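PDB 5XSX: chitinase from Thermococcus chitonophagus, which probably hydrolyses chitin internally as an endochitinase, this piece pairing a beta-sandwich domain with a mainly helical domain that holds linked N-acetylglucosamine units. Local coordinates for residues T14-L19 against K83-I88; N149-Y154 against S299-R304; W182-Y187 against W215-T220; A208-E213 against D247-V252. All coordinates share one frame; numbering follows the deposited sequence.

Contact 1 of 4, residues T14-L19 against K83-I88; sequences TVELTL and KIIIEI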
# COMPACT_ATOMS: atom_id res chain seq x y z
N THR A 14 -15.63 39.09 -10.63
CA THR A 14 -14.44 38.42 -11.15
C THR A 14 -13.51 38.01 -10.01
O THR A 14 -12.98 38.86 -9.29
CB THR A 14 -13.68 39.31 -12.15
OG1 THR A 14 -14.58 39.75 -13.17
CG2 THR A 14 -12.54 38.54 -12.78
N VAL A 15 -13.31 36.71 -9.86
CA VAL A 15 -12.47 36.17 -8.79
C VAL A 15 -11.26 35.44 -9.36
O VAL A 15 -11.38 34.67 -10.31
CB VAL A 15 -13.26 35.21 -7.88
CG1 VAL A 15 -12.40 34.72 -6.73
CG2 VAL A 15 -14.52 35.88 -7.35
N GLU A 16 -10.08 35.70 -8.78
CA GLU A 16 -8.86 35.02 -9.21
C GLU A 16 -8.47 33.91 -8.24
O GLU A 16 -8.01 34.18 -7.13
CB GLU A 16 -7.71 36.01 -9.36
CG GLU A 16 -6.47 35.41 -9.99
CD GLU A 16 -5.25 36.30 -9.85
OE1 GLU A 16 -4.47 36.40 -10.83
OE2 GLU A 16 -5.07 36.90 -8.77
N LEU A 17 -8.64 32.67 -8.67
CA LEU A 17 -8.27 31.51 -7.87
C LEU A 17 -6.82 31.12 -8.13
O LEU A 17 -6.47 30.74 -9.25
CB LEU A 17 -9.20 30.34 -8.15
CG LEU A 17 -8.84 29.00 -7.52
CD1 LEU A 17 -8.88 29.08 -6.00
CD2 LEU A 17 -9.76 27.90 -8.03
N THR A 18 -5.98 31.21 -7.10
CA THR A 18 -4.57 30.86 -7.24
C THR A 18 -4.28 29.49 -6.63
O THR A 18 -4.45 29.27 -5.43
CB THR A 18 -3.66 31.91 -6.57
OG1 THR A 18 -3.68 33.11 -7.34
CG2 THR A 18 -2.23 31.39 -6.49
N LEU A 19 -3.84 28.57 -7.48
CA LEU A 19 -3.39 27.25 -7.03
C LEU A 19 -1.88 27.16 -7.18
O LEU A 19 -1.32 27.68 -8.15
CB LEU A 19 -4.07 26.14 -7.83
CG LEU A 19 -5.59 26.12 -7.81
CD1 LEU A 19 -6.09 24.91 -8.57
CD2 LEU A 19 -6.12 26.12 -6.39
N LYS A 83 -2.92 30.35 -11.82
CA LYS A 83 -3.98 31.28 -11.41
C LYS A 83 -5.16 31.23 -12.38
O LYS A 83 -4.98 31.35 -13.59
CB LYS A 83 -3.43 32.70 -11.31
CG LYS A 83 -2.29 32.85 -10.31
CD LYS A 83 -1.75 34.27 -10.28
CE LYS A 83 -0.62 34.41 -9.28
NZ LYS A 83 -0.02 35.77 -9.30
N ILE A 84 -6.36 31.06 -11.83
CA ILE A 84 -7.57 30.96 -12.64
C ILE A 84 -8.49 32.14 -12.41
O ILE A 84 -8.86 32.45 -11.27
CB ILE A 84 -8.33 29.65 -12.34
CG1 ILE A 84 -7.46 28.44 -12.64
CG2 ILE A 84 -9.62 29.59 -13.16
CD1 ILE A 84 -8.14 27.12 -12.36
N ILE A 85 -8.88 32.81 -13.49
CA ILE A 85 -9.76 33.97 -13.40
C ILE A 85 -11.19 33.59 -13.78
O ILE A 85 -11.46 33.17 -14.90
CB ILE A 85 -9.28 35.11 -14.31
CG1 ILE A 85 -7.95 35.67 -13.78
CG2 ILE A 85 -10.32 36.21 -14.38
CD1 ILE A 85 -7.42 36.84 -14.57
N ILE A 86 -12.11 33.73 -12.82
CA ILE A 86 -13.50 33.34 -13.01
C ILE A 86 -14.42 34.55 -13.14
O ILE A 86 -14.42 35.43 -12.29
CB ILE A 86 -13.99 32.46 -11.84
CG1 ILE A 86 -13.04 31.29 -11.59
CG2 ILE A 86 -15.41 31.96 -12.10
CD1 ILE A 86 -13.45 30.40 -10.44
N GLU A 87 -15.20 34.59 -14.22
CA GLU A 87 -16.13 35.69 -14.45
C GLU A 87 -17.58 35.23 -14.32
O GLU A 87 -18.03 34.36 -15.06
CB GLU A 87 -15.90 36.30 -15.84
CG GLU A 87 -16.78 37.50 -16.14
CD GLU A 87 -16.56 38.04 -17.54
OE1 GLU A 87 -17.17 39.08 -17.87
OE2 GLU A 87 -15.78 37.44 -18.29
N ILE A 88 -18.30 35.83 -13.38
CA ILE A 88 -19.68 35.43 -13.09
C ILE A 88 -20.66 36.58 -13.30
O ILE A 88 -20.42 37.70 -12.86
CB ILE A 88 -19.82 34.91 -11.65
CG1 ILE A 88 -18.86 33.74 -11.40
CG2 ILE A 88 -21.26 34.49 -11.36
CD1 ILE A 88 -19.13 32.54 -12.27
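Val-15 and Ile-86 face each other as a hydrogen-bonded antiparallel pair, and Leu-17 with Ile-84 repeats the arrangement two residues further along. Four backbone hydrogen bonds join the strands: Val-15 N reaches Ile-86 O at 3.0 Å, Ile-86 N returns to Val-15 O at 2.8 Å, and Leu-17 and Ile-84 exchange the same two bonds. Between them, in the non-hydrogen-bonded pairs, CA-H groups lean on the same carbonyls, as Glu-16 CA does on Ile-84 O at 3.3 Å.

The face bearing Thr-14, Glu-16, Thr-18, Lys-83, Ile-85 and Glu-87 is largely polar. Here Lys-83 runs out fully extended beside Thr-18, both side chains pointing the same way, with its CG 3.3 Å from Thr-18 OG1. Glu-16, its CG trans to the backbone N (chi1 -171°) and its chain extended, crosses the lysine's aliphatic part, OE1 lying 3.5 Å from Lys-83 CD; the lysine NZ stays 4.7 Å from that OE1, so the two charges do not pair directly. The salt bridge of Glu-16 goes through OE2 to Arg-4 instead. With an alanine here, Arg-4 would probably be left without its carboxylate and the methylenes of Lys-83 without their neighbour. Further along, the methyls Thr-14 CG2 and Ile-85 CG2 touch at 3.6 Å.

The other face is apolar, with Val-15, Leu-17, Ile-84 and Ile-86 buried. In the sheet, strand 12-21 lies between strands 3-9 and 80-89, and strand 45-51 follows beyond; Ile-84 and Ile-86 pack on Ile-38 and Phe-40 of strand 32-41 in the second sheet of the beta sandwich.

Contact 2 of 4, residues N149-Y154 against S299-R304; sequences NGFIMY and SLTMER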
# COMPACT_ATOMS: atom_id res chain seq x y z
N ASN A 149 -9.14 -13.13 5.41
CA ASN A 149 -8.67 -11.92 4.73
C ASN A 149 -7.90 -12.25 3.45
O ASN A 149 -7.21 -13.26 3.37
CB ASN A 149 -7.79 -11.09 5.67
CG ASN A 149 -8.56 -10.53 6.84
OD1 ASN A 149 -9.01 -9.39 6.81
ND2 ASN A 149 -8.72 -11.34 7.89
N GLY A 150 -8.03 -11.39 2.45
CA GLY A 150 -7.35 -11.59 1.19
C GLY A 150 -6.09 -10.76 1.08
O GLY A 150 -5.12 -11.00 1.80
N PHE A 151 -6.11 -9.79 0.18
CA PHE A 151 -4.96 -8.91 -0.01
C PHE A 151 -4.88 -7.87 1.10
O PHE A 151 -3.80 -7.60 1.63
CB PHE A 151 -5.04 -8.22 -1.38
CG PHE A 151 -4.12 -7.05 -1.53
CD1 PHE A 151 -2.75 -7.20 -1.38
CD2 PHE A 151 -4.62 -5.79 -1.83
CE1 PHE A 151 -1.90 -6.13 -1.51
CE2 PHE A 151 -3.77 -4.71 -1.97
CZ PHE A 151 -2.41 -4.88 -1.81
N ILE A 152 -6.02 -7.29 1.46
CA ILE A 152 -6.08 -6.30 2.52
C ILE A 152 -6.63 -6.90 3.81
O ILE A 152 -7.65 -7.58 3.80
CB ILE A 152 -6.94 -5.09 2.11
CG1 ILE A 152 -6.30 -4.35 0.93
CG2 ILE A 152 -7.13 -4.14 3.28
CD1 ILE A 152 -4.95 -3.75 1.25
N MET A 153 -5.93 -6.65 4.92
CA MET A 153 -6.35 -7.16 6.22
C MET A 153 -7.44 -6.27 6.83
O MET A 153 -7.16 -5.44 7.68
CB MET A 153 -5.15 -7.25 7.17
CG MET A 153 -5.43 -8.00 8.46
SD MET A 153 -5.50 -9.79 8.24
CE MET A 153 -3.77 -10.15 7.94
N TYR A 154 -8.68 -6.46 6.38
CA TYR A 154 -9.80 -5.67 6.87
C TYR A 154 -10.13 -6.02 8.32
O TYR A 154 -10.50 -5.15 9.11
CB TYR A 154 -11.03 -5.86 5.98
CG TYR A 154 -10.85 -5.33 4.58
CD1 TYR A 154 -10.94 -3.97 4.31
CD2 TYR A 154 -10.60 -6.19 3.52
CE1 TYR A 154 -10.78 -3.48 3.03
CE2 TYR A 154 -10.44 -5.71 2.23
CZ TYR A 154 -10.53 -4.36 1.99
OH TYR A 154 -10.37 -3.87 0.72
N SER A 299 3.79 -2.07 -5.08
CA SER A 299 3.34 -2.39 -6.43
C SER A 299 1.91 -2.92 -6.42
O SER A 299 1.11 -2.61 -7.30
CB SER A 299 4.27 -3.42 -7.08
OG SER A 299 3.78 -3.82 -8.35
N LEU A 300 1.60 -3.73 -5.41
CA LEU A 300 0.25 -4.23 -5.21
C LEU A 300 -0.70 -3.11 -4.82
O LEU A 300 -1.83 -3.05 -5.30
CB LEU A 300 0.23 -5.33 -4.15
CG LEU A 300 0.71 -6.71 -4.56
CD1 LEU A 300 0.92 -7.58 -3.33
CD2 LEU A 300 -0.28 -7.36 -5.51
N THR A 301 -0.23 -2.23 -3.94
CA THR A 301 -1.03 -1.09 -3.48
C THR A 301 -1.36 -0.16 -4.65
O THR A 301 -2.44 0.41 -4.70
CB THR A 301 -0.29 -0.31 -2.38
OG1 THR A 301 -0.02 -1.18 -1.28
CG2 THR A 301 -1.14 0.86 -1.89
N MET A 302 -0.41 -0.02 -5.57
CA MET A 302 -0.58 0.80 -6.76
C MET A 302 -1.87 0.47 -7.50
O MET A 302 -2.64 1.36 -7.86
CB MET A 302 0.62 0.63 -7.70
CG MET A 302 0.46 1.31 -9.06
SD MET A 302 -0.30 0.26 -10.31
CE MET A 302 0.88 -1.08 -10.40
N GLU A 303 -2.09 -0.83 -7.71
CA GLU A 303 -3.28 -1.30 -8.42
C GLU A 303 -4.55 -0.88 -7.70
O GLU A 303 -5.50 -0.40 -8.32
CB GLU A 303 -3.24 -2.82 -8.55
CG GLU A 303 -1.89 -3.38 -8.98
CD GLU A 303 -1.89 -4.89 -9.04
OE1 GLU A 303 -2.96 -5.47 -9.33
OE2 GLU A 303 -0.83 -5.50 -8.78
N ARG A 304 -4.56 -1.06 -6.38
CA ARG A 304 -5.71 -0.70 -5.57
C ARG A 304 -5.93 0.81 -5.60
O ARG A 304 -7.06 1.29 -5.70
CB ARG A 304 -5.52 -1.19 -4.13
CG ARG A 304 -6.77 -1.15 -3.27
CD ARG A 304 -6.59 -2.02 -2.03
NE ARG A 304 -7.73 -1.93 -1.12
CZ ARG A 304 -7.79 -1.10 -0.08
NH1 ARG A 304 -6.77 -0.30 0.18
NH2 ARG A 304 -8.86 -1.09 0.70
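Phe-151 and Leu-300 form the tight end of a loop-on-helix contact in the mainly helical domain, where the loop 149-154 lies against the long helix 288-311. With CG swung anti to the backbone N (chi1 165°), the phenyl ring reaches the helix: CE1 comes to 3.5 Å from Leu-300 CB, and the two side chains run antiparallel alongside each other. Arg-304 CD meets the same ring at its edge, 3.9 Å from CE2. Phe-205 adds an edge-to-face ring contact, and Leu-300 packs on toward helices 203-214 and 327-338, so this end is buried.

Looseness is confined to Tyr-154, which is partly exposed and covers little of the helix; Ile-152 CG2 sits over the centre of one face of its ring. Arg-304 beside it is buried and firmly bonded. Extended from CG to NE, it passes across Ile-152; NE makes a salt bridge to Glu-328, which is also hydrogen-bonded to Tyr-154 OH, and NH2 is bonded to Ile-111 O. Ile-152 CG1 covers one face of the guanidinium, 3.5 Å from NE. Arg-304 NH2 donates to Tyr-154 OH at 3.2 Å, the hydroxyl oxygen standing 25° out of the guanidinium plane.

Contact 3 of 4, residues W182-Y187 against W215-T220; sequences WVPNKY and WGTAVT. With NAG (2-acetamido-2-deoxy-beta-D-glucopyranose), chain C.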
# COMPACT_ATOMS: atom_id res chain seq x y z
N TRP A 182 7.03 -21.67 4.19
CA TRP A 182 8.30 -21.52 4.88
C TRP A 182 8.85 -20.10 4.78
O TRP A 182 9.00 -19.55 3.69
CB TRP A 182 9.31 -22.52 4.32
CG TRP A 182 10.67 -22.44 4.94
CD1 TRP A 182 11.01 -22.78 6.22
CD2 TRP A 182 11.88 -22.01 4.30
NE1 TRP A 182 12.35 -22.58 6.42
CE2 TRP A 182 12.91 -22.11 5.26
CE3 TRP A 182 12.20 -21.56 3.02
CZ2 TRP A 182 14.23 -21.77 4.98
CZ3 TRP A 182 13.51 -21.22 2.74
CH2 TRP A 182 14.51 -21.32 3.71
N VAL A 183 9.14 -19.50 5.93
CA VAL A 183 9.77 -18.19 5.97
C VAL A 183 11.30 -18.34 5.93
O VAL A 183 11.90 -18.85 6.87
CB VAL A 183 9.36 -17.40 7.23
CG1 VAL A 183 10.02 -16.03 7.24
CG2 VAL A 183 7.85 -17.27 7.31
N PRO A 184 11.92 -17.88 4.83
CA PRO A 184 13.36 -18.02 4.57
C PRO A 184 14.24 -17.50 5.70
O PRO A 184 15.18 -18.19 6.09
CB PRO A 184 13.57 -17.20 3.29
CG PRO A 184 12.34 -16.36 3.14
CD PRO A 184 11.23 -17.17 3.74
N ASN A 185 13.96 -16.31 6.21
CA ASN A 185 14.71 -15.77 7.35
C ASN A 185 13.93 -14.70 8.11
O ASN A 185 12.85 -14.28 7.69
CB ASN A 185 16.05 -15.20 6.89
CG ASN A 185 15.90 -14.10 5.85
OD1 ASN A 185 15.56 -12.97 6.19
ND2 ASN A 185 16.16 -14.43 4.59
N LYS A 186 14.48 -14.27 9.24
CA LYS A 186 13.81 -13.34 10.14
C LYS A 186 13.71 -11.93 9.55
O LYS A 186 12.79 -11.18 9.87
CB LYS A 186 14.53 -13.29 11.49
CG LYS A 186 15.97 -12.82 11.41
CD LYS A 186 16.62 -12.76 12.78
CE LYS A 186 16.73 -14.14 13.41
NZ LYS A 186 17.43 -14.09 14.73
N TYR A 187 14.66 -11.58 8.69
CA TYR A 187 14.71 -10.24 8.11
C TYR A 187 13.64 -10.08 7.04
O TYR A 187 13.06 -9.00 6.89
CB TYR A 187 16.09 -9.96 7.54
CG TYR A 187 17.20 -10.28 8.51
CD1 TYR A 187 17.43 -9.48 9.62
CD2 TYR A 187 18.02 -11.39 8.32
CE1 TYR A 187 18.44 -9.77 10.52
CE2 TYR A 187 19.03 -11.69 9.21
CZ TYR A 187 19.24 -10.88 10.31
OH TYR A 187 20.24 -11.18 11.20
N TRP A 215 8.82 -19.83 -5.84
CA TRP A 215 9.05 -20.70 -4.69
C TRP A 215 9.81 -20.00 -3.56
O TRP A 215 10.58 -20.62 -2.84
CB TRP A 215 9.82 -21.96 -5.10
CG TRP A 215 9.01 -22.95 -5.87
CD1 TRP A 215 8.95 -23.08 -7.23
CD2 TRP A 215 8.17 -23.98 -5.33
NE1 TRP A 215 8.11 -24.11 -7.57
CE2 TRP A 215 7.62 -24.68 -6.43
CE3 TRP A 215 7.82 -24.36 -4.04
CZ2 TRP A 215 6.74 -25.75 -6.26
CZ3 TRP A 215 6.95 -25.43 -3.87
CH2 TRP A 215 6.42 -26.11 -4.98
N GLY A 216 9.59 -18.69 -3.42
CA GLY A 216 10.33 -17.90 -2.46
C GLY A 216 10.00 -18.23 -1.02
O GLY A 216 10.84 -18.11 -0.13
N THR A 217 8.76 -18.64 -0.78
CA THR A 217 8.28 -18.86 0.58
C THR A 217 7.64 -20.23 0.78
O THR A 217 6.75 -20.38 1.61
CB THR A 217 7.26 -17.78 0.98
OG1 THR A 217 6.17 -17.79 0.05
CG2 THR A 217 7.91 -16.40 0.98
N ALA A 218 8.10 -21.22 0.03
CA ALA A 218 7.52 -22.55 0.12
C ALA A 218 8.52 -23.66 -0.19
O ALA A 218 9.35 -23.53 -1.10
CB ALA A 218 6.32 -22.66 -0.82
N VAL A 219 8.44 -24.74 0.57
CA VAL A 219 9.27 -25.92 0.32
C VAL A 219 8.37 -27.12 0.04
O VAL A 219 7.17 -27.09 0.33
CB VAL A 219 10.18 -26.24 1.52
CG1 VAL A 219 11.20 -25.13 1.72
CG2 VAL A 219 9.36 -26.46 2.78
N THR A 220 8.94 -28.18 -0.53
CA THR A 220 8.14 -29.34 -0.92
C THR A 220 8.85 -30.67 -0.68
O THR A 220 10.08 -30.74 -0.66
CB THR A 220 7.74 -29.26 -2.41
OG1 THR A 220 6.88 -30.36 -2.73
CG2 THR A 220 8.97 -29.29 -3.30
C1 NAG C . 6.15 -23.97 -12.66
C2 NAG C . 4.91 -23.11 -12.73
C3 NAG C . 5.22 -21.66 -12.86
C4 NAG C . 6.42 -21.15 -12.09
C5 NAG C . 7.50 -22.16 -11.72
C6 NAG C . 8.18 -21.72 -10.47
C7 NAG C . 2.71 -23.90 -13.70
C8 NAG C . 1.88 -24.36 -14.91
N2 NAG C . 4.11 -23.54 -13.87
O1 NAG C . 5.75 -25.26 -12.46
O3 NAG C . 4.06 -20.89 -12.42
O4 NAG C . 7.05 -20.19 -12.95
O5 NAG C . 6.99 -23.53 -11.52
O6 NAG C . 9.52 -21.33 -10.75
O7 NAG C . 2.20 -23.82 -12.60
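Trp-182 meets Val-219 because a chi1 of 179° turns the indole CG trans to its own backbone N, while Val-219 sets CG1 anti to its carbonyl carbon and presents that methyl to the ring system. The side chains meet at an oblique angle, Val-219 CG1 lying 3.9 Å from CE3 and 4.1 Å from CD2 of Trp-182. Pro-184 CA covers one face of the same indole toward its rim, Trp-239 meets it edge-to-face, and the tryptophan side chain also touches Val-230 and Ile-232 of strand 228-232.

The polar side of the contact is a single cross-link of the backbone. Trp-182 N donates to Thr-217 O at 2.9 Å along a nearly straight N-H path (169°), though the donor stands above the carbonyl plane, 51° out of it. The link lies where strand 179-181 runs antiparallel to strand 218-219 in a small sheet. Thr-217 CB adds a contact to Trp-182 O at 3.7 Å, its hydroxyl being bound to Met-207 O, and the ring of Pro-184 rests against Gly-216 O, CG at 4.0 Å.

Beyond Pro-184 the chain enters helix 186-198, with Asn-185 as N-cap: its OD1 accepts from Phe-188 N and weakly from Tyr-187 N. At the other end, Trp-215, leaving helix 203-214 with positive phi, brings CD1 to 3.6 Å from C6 of the chain C NAG. The chemistry is thus mostly apolar and backbone-held, which is consistent with a well-defined position for the turn after helix 203-214, whose tryptophan borders the bound sugar.

Contact 4 of 4, residues A208-E213 against D247-V252; sequences ALAAKE and DGIFQV. With NAG (2-acetamido-2-deoxy-beta-D-glucopyranose), chain B; NAG (2-acetamido-2-deoxy-beta-D-glucopyranose), chain D; NAG (2-acetamido-2-deoxy-beta-D-glucopyranose), chain C; NAG (2-acetamido-2-deoxy-beta-D-glucopyranose), chain E.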
# COMPACT_ATOMS: atom_id res chain seq x y z
N ALA A 208 1.99 -16.23 -0.05
CA ALA A 208 1.37 -17.01 -1.11
C ALA A 208 1.83 -16.55 -2.49
O ALA A 208 2.04 -17.36 -3.39
CB ALA A 208 -0.14 -16.94 -1.00
N LEU A 209 1.97 -15.23 -2.64
CA LEU A 209 2.40 -14.66 -3.91
C LEU A 209 3.81 -15.09 -4.27
O LEU A 209 4.07 -15.55 -5.39
CB LEU A 209 2.31 -13.13 -3.86
CG LEU A 209 2.68 -12.39 -5.15
CD1 LEU A 209 1.79 -12.83 -6.29
CD2 LEU A 209 2.60 -10.89 -4.94
N ALA A 210 4.73 -14.95 -3.32
CA ALA A 210 6.13 -15.29 -3.54
C ALA A 210 6.31 -16.78 -3.84
O ALA A 210 7.22 -17.17 -4.57
CB ALA A 210 6.97 -14.88 -2.34
N ALA A 211 5.44 -17.60 -3.26
CA ALA A 211 5.49 -19.04 -3.47
C ALA A 211 5.16 -19.39 -4.92
O ALA A 211 5.84 -20.20 -5.54
CB ALA A 211 4.54 -19.75 -2.52
N LYS A 212 4.11 -18.77 -5.45
CA LYS A 212 3.68 -19.01 -6.82
C LYS A 212 4.68 -18.44 -7.83
O LYS A 212 4.94 -19.05 -8.87
CB LYS A 212 2.30 -18.40 -7.06
CG LYS A 212 1.85 -18.38 -8.51
CD LYS A 212 1.76 -19.79 -9.08
CE LYS A 212 1.56 -19.76 -10.59
NZ LYS A 212 1.60 -21.13 -11.17
N GLU A 213 5.24 -17.28 -7.51
CA GLU A 213 6.12 -16.58 -8.44
C GLU A 213 7.47 -17.27 -8.64
O GLU A 213 7.95 -17.38 -9.77
CB GLU A 213 6.34 -15.14 -7.98
CG GLU A 213 5.10 -14.25 -8.11
CD GLU A 213 4.68 -14.03 -9.55
OE1 GLU A 213 3.54 -13.58 -9.77
OE2 GLU A 213 5.50 -14.28 -10.47
N ASP A 247 14.60 -10.45 -10.66
CA ASP A 247 13.27 -10.01 -10.27
C ASP A 247 12.89 -10.51 -8.88
O ASP A 247 11.79 -10.26 -8.40
CB ASP A 247 12.23 -10.47 -11.30
CG ASP A 247 12.34 -9.71 -12.61
OD1 ASP A 247 13.35 -9.01 -12.81
OD2 ASP A 247 11.42 -9.83 -13.44
N GLY A 248 13.82 -11.23 -8.25
CA GLY A 248 13.61 -11.71 -6.89
C GLY A 248 12.56 -12.80 -6.79
O GLY A 248 12.18 -13.41 -7.78
N ILE A 249 12.08 -13.02 -5.57
CA ILE A 249 11.12 -14.09 -5.31
C ILE A 249 9.67 -13.64 -5.55
O ILE A 249 8.75 -14.46 -5.50
CB ILE A 249 11.24 -14.62 -3.87
CG1 ILE A 249 10.97 -13.50 -2.86
CG2 ILE A 249 12.63 -15.21 -3.64
CD1 ILE A 249 11.05 -13.95 -1.42
N PHE A 250 9.49 -12.35 -5.80
CA PHE A 250 8.16 -11.82 -6.11
C PHE A 250 8.01 -11.61 -7.61
O PHE A 250 6.92 -11.28 -8.09
CB PHE A 250 7.91 -10.51 -5.36
CG PHE A 250 7.77 -10.68 -3.88
CD1 PHE A 250 6.58 -11.10 -3.32
CD2 PHE A 250 8.84 -10.41 -3.03
CE1 PHE A 250 6.45 -11.26 -1.96
CE2 PHE A 250 8.72 -10.57 -1.67
CZ PHE A 250 7.52 -10.99 -1.13
N GLN A 251 9.11 -11.80 -8.33
CA GLN A 251 9.15 -11.62 -9.78
C GLN A 251 8.64 -10.25 -10.20
O GLN A 251 7.80 -10.13 -11.10
CB GLN A 251 8.34 -12.72 -10.48
CG GLN A 251 8.97 -14.10 -10.38
CD GLN A 251 10.32 -14.17 -11.07
OE1 GLN A 251 10.53 -13.55 -12.11
NE2 GLN A 251 11.24 -14.93 -10.49
N VAL A 252 9.14 -9.21 -9.54
CA VAL A 252 8.80 -7.84 -9.91
C VAL A 252 9.66 -7.38 -11.08
O VAL A 252 10.87 -7.20 -10.93
CB VAL A 252 8.98 -6.87 -8.73
CG1 VAL A 252 8.75 -5.44 -9.18
CG2 VAL A 252 8.03 -7.24 -7.60
C1 NAG B . 6.90 -18.85 -12.48
C2 NAG B . 7.95 -18.03 -13.17
C3 NAG B . 7.71 -16.56 -13.10
C4 NAG B . 6.35 -16.22 -13.58
C5 NAG B . 5.32 -16.93 -12.73
C6 NAG B . 3.95 -16.59 -13.21
C7 NAG B . 10.41 -18.39 -13.43
C8 NAG B . 11.77 -18.71 -12.78
N2 NAG B . 9.25 -18.32 -12.60
O3 NAG B . 8.70 -15.89 -13.92
O4 NAG B . 6.15 -14.78 -13.52
O5 NAG B . 5.51 -18.40 -12.77
O6 NAG B . 2.98 -17.31 -12.46
O7 NAG B . 10.33 -18.21 -14.64
C1 NAG D . 5.79 -13.67 -14.28
C2 NAG D . 5.06 -13.18 -15.50
C3 NAG D . 5.14 -11.71 -15.65
C4 NAG D . 4.72 -10.96 -14.41
C5 NAG D . 5.39 -11.50 -13.16
C6 NAG D . 4.76 -10.90 -11.96
C7 NAG D . 4.94 -14.99 -17.30
C8 NAG D . 5.51 -15.68 -18.57
N2 NAG D . 5.62 -13.83 -16.71
O3 NAG D . 4.31 -11.31 -16.76
O4 NAG D . 5.08 -9.55 -14.55
O5 NAG D . 5.30 -12.96 -13.04
O6 NAG D . 3.48 -11.47 -11.76
O7 NAG D . 3.92 -15.42 -16.80
C1 NAG C . 6.15 -23.97 -12.66
C2 NAG C . 4.91 -23.11 -12.73
C3 NAG C . 5.22 -21.66 -12.86
C4 NAG C . 6.42 -21.15 -12.09
C5 NAG C . 7.50 -22.16 -11.72
C6 NAG C . 8.18 -21.72 -10.47
C7 NAG C . 2.71 -23.90 -13.70
C8 NAG C . 1.88 -24.36 -14.91
N2 NAG C . 4.11 -23.54 -13.87
O1 NAG C . 5.75 -25.26 -12.46
O3 NAG C . 4.06 -20.89 -12.42
O4 NAG C . 7.05 -20.19 -12.95
O5 NAG C . 6.99 -23.53 -11.52
O6 NAG C . 9.52 -21.33 -10.75
O7 NAG C . 2.20 -23.82 -12.60
C1 NAG E . 3.96 -8.75 -14.82
C2 NAG E . 4.27 -7.34 -14.39
C3 NAG E . 3.41 -6.29 -15.01
C4 NAG E . 3.15 -6.48 -16.46
C5 NAG E . 2.66 -7.89 -16.74
C6 NAG E . 2.46 -8.09 -18.19
C7 NAG E . 5.25 -7.12 -12.09
C8 NAG E . 5.06 -7.04 -10.56
N2 NAG E . 4.10 -7.25 -12.95
O3 NAG E . 4.06 -5.01 -14.82
O4 NAG E . 2.14 -5.52 -16.88
O5 NAG E . 3.63 -8.88 -16.28
O6 NAG E . 3.60 -7.58 -18.91
O7 NAG E . 6.38 -7.07 -12.57
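Ala-210 CB sits over one face of the Phe-250 ring, a CH-pi contact 4.1 Å from the ring centroid and 28° off its normal. At the edge of the same ring, near its plane, Leu-209 CD2 comes to 4.3 Å from CD1. The phenyl group is therefore met on two sides by helix 203-214, although its CB points away from the helix; Ala-210 CB also touches Ile-249 CG1.

One turn on, Glu-213 lies across the loop backbone. Its chain bends at chi2 (-66°), laying CG 3.5 Å from Phe-250 O and bringing OE2 beside Gln-251 CB before the carboxylate reaches the sugars. OE1 accepts from O6 of the chain D NAG at 2.9 Å and is also bonded to His-374, while OE2 lies 3.2 Å from O4 of the chain B NAG, the oxygen linking B to D. Were this residue an alanine, O6 of the chain D NAG would probably lose its acceptor and His-374 its carboxylate partner. Beside it, Lys-212 NZ donates to O3 of the chain C NAG at 2.8 Å, and Gln-251 OE1 takes a weak bond from O3 of chain B. The arrangement is consistent with one wall of a chitin-binding cleft, Glu-213 lying beside the B-to-D linkage.

From the N terminus, contact 1 comes first: it joins strands 12-21 and 80-89, and the chain between them builds most of the beta sandwich, which strand 98-104 then completes before the helical domain. Contact 2 then closes a long loop, from residues 149-154 to helix 288-311, and contacts 3 and 4 both lie within that span. These two cross, because segments 182-187, 208-213, 215-220 and 247-252 alternate; helix 203-214 carries segment 208-213 of contact 4 and leads directly into segment 215-220 of contact 3, and Gly-216 N lies 3.0 Å from Ala-210 O. Leu-209 also packs on Leu-300, tying contact 4 to contact 2. Contact 1 stands apart, its centre about 51 Å from that of contact 4.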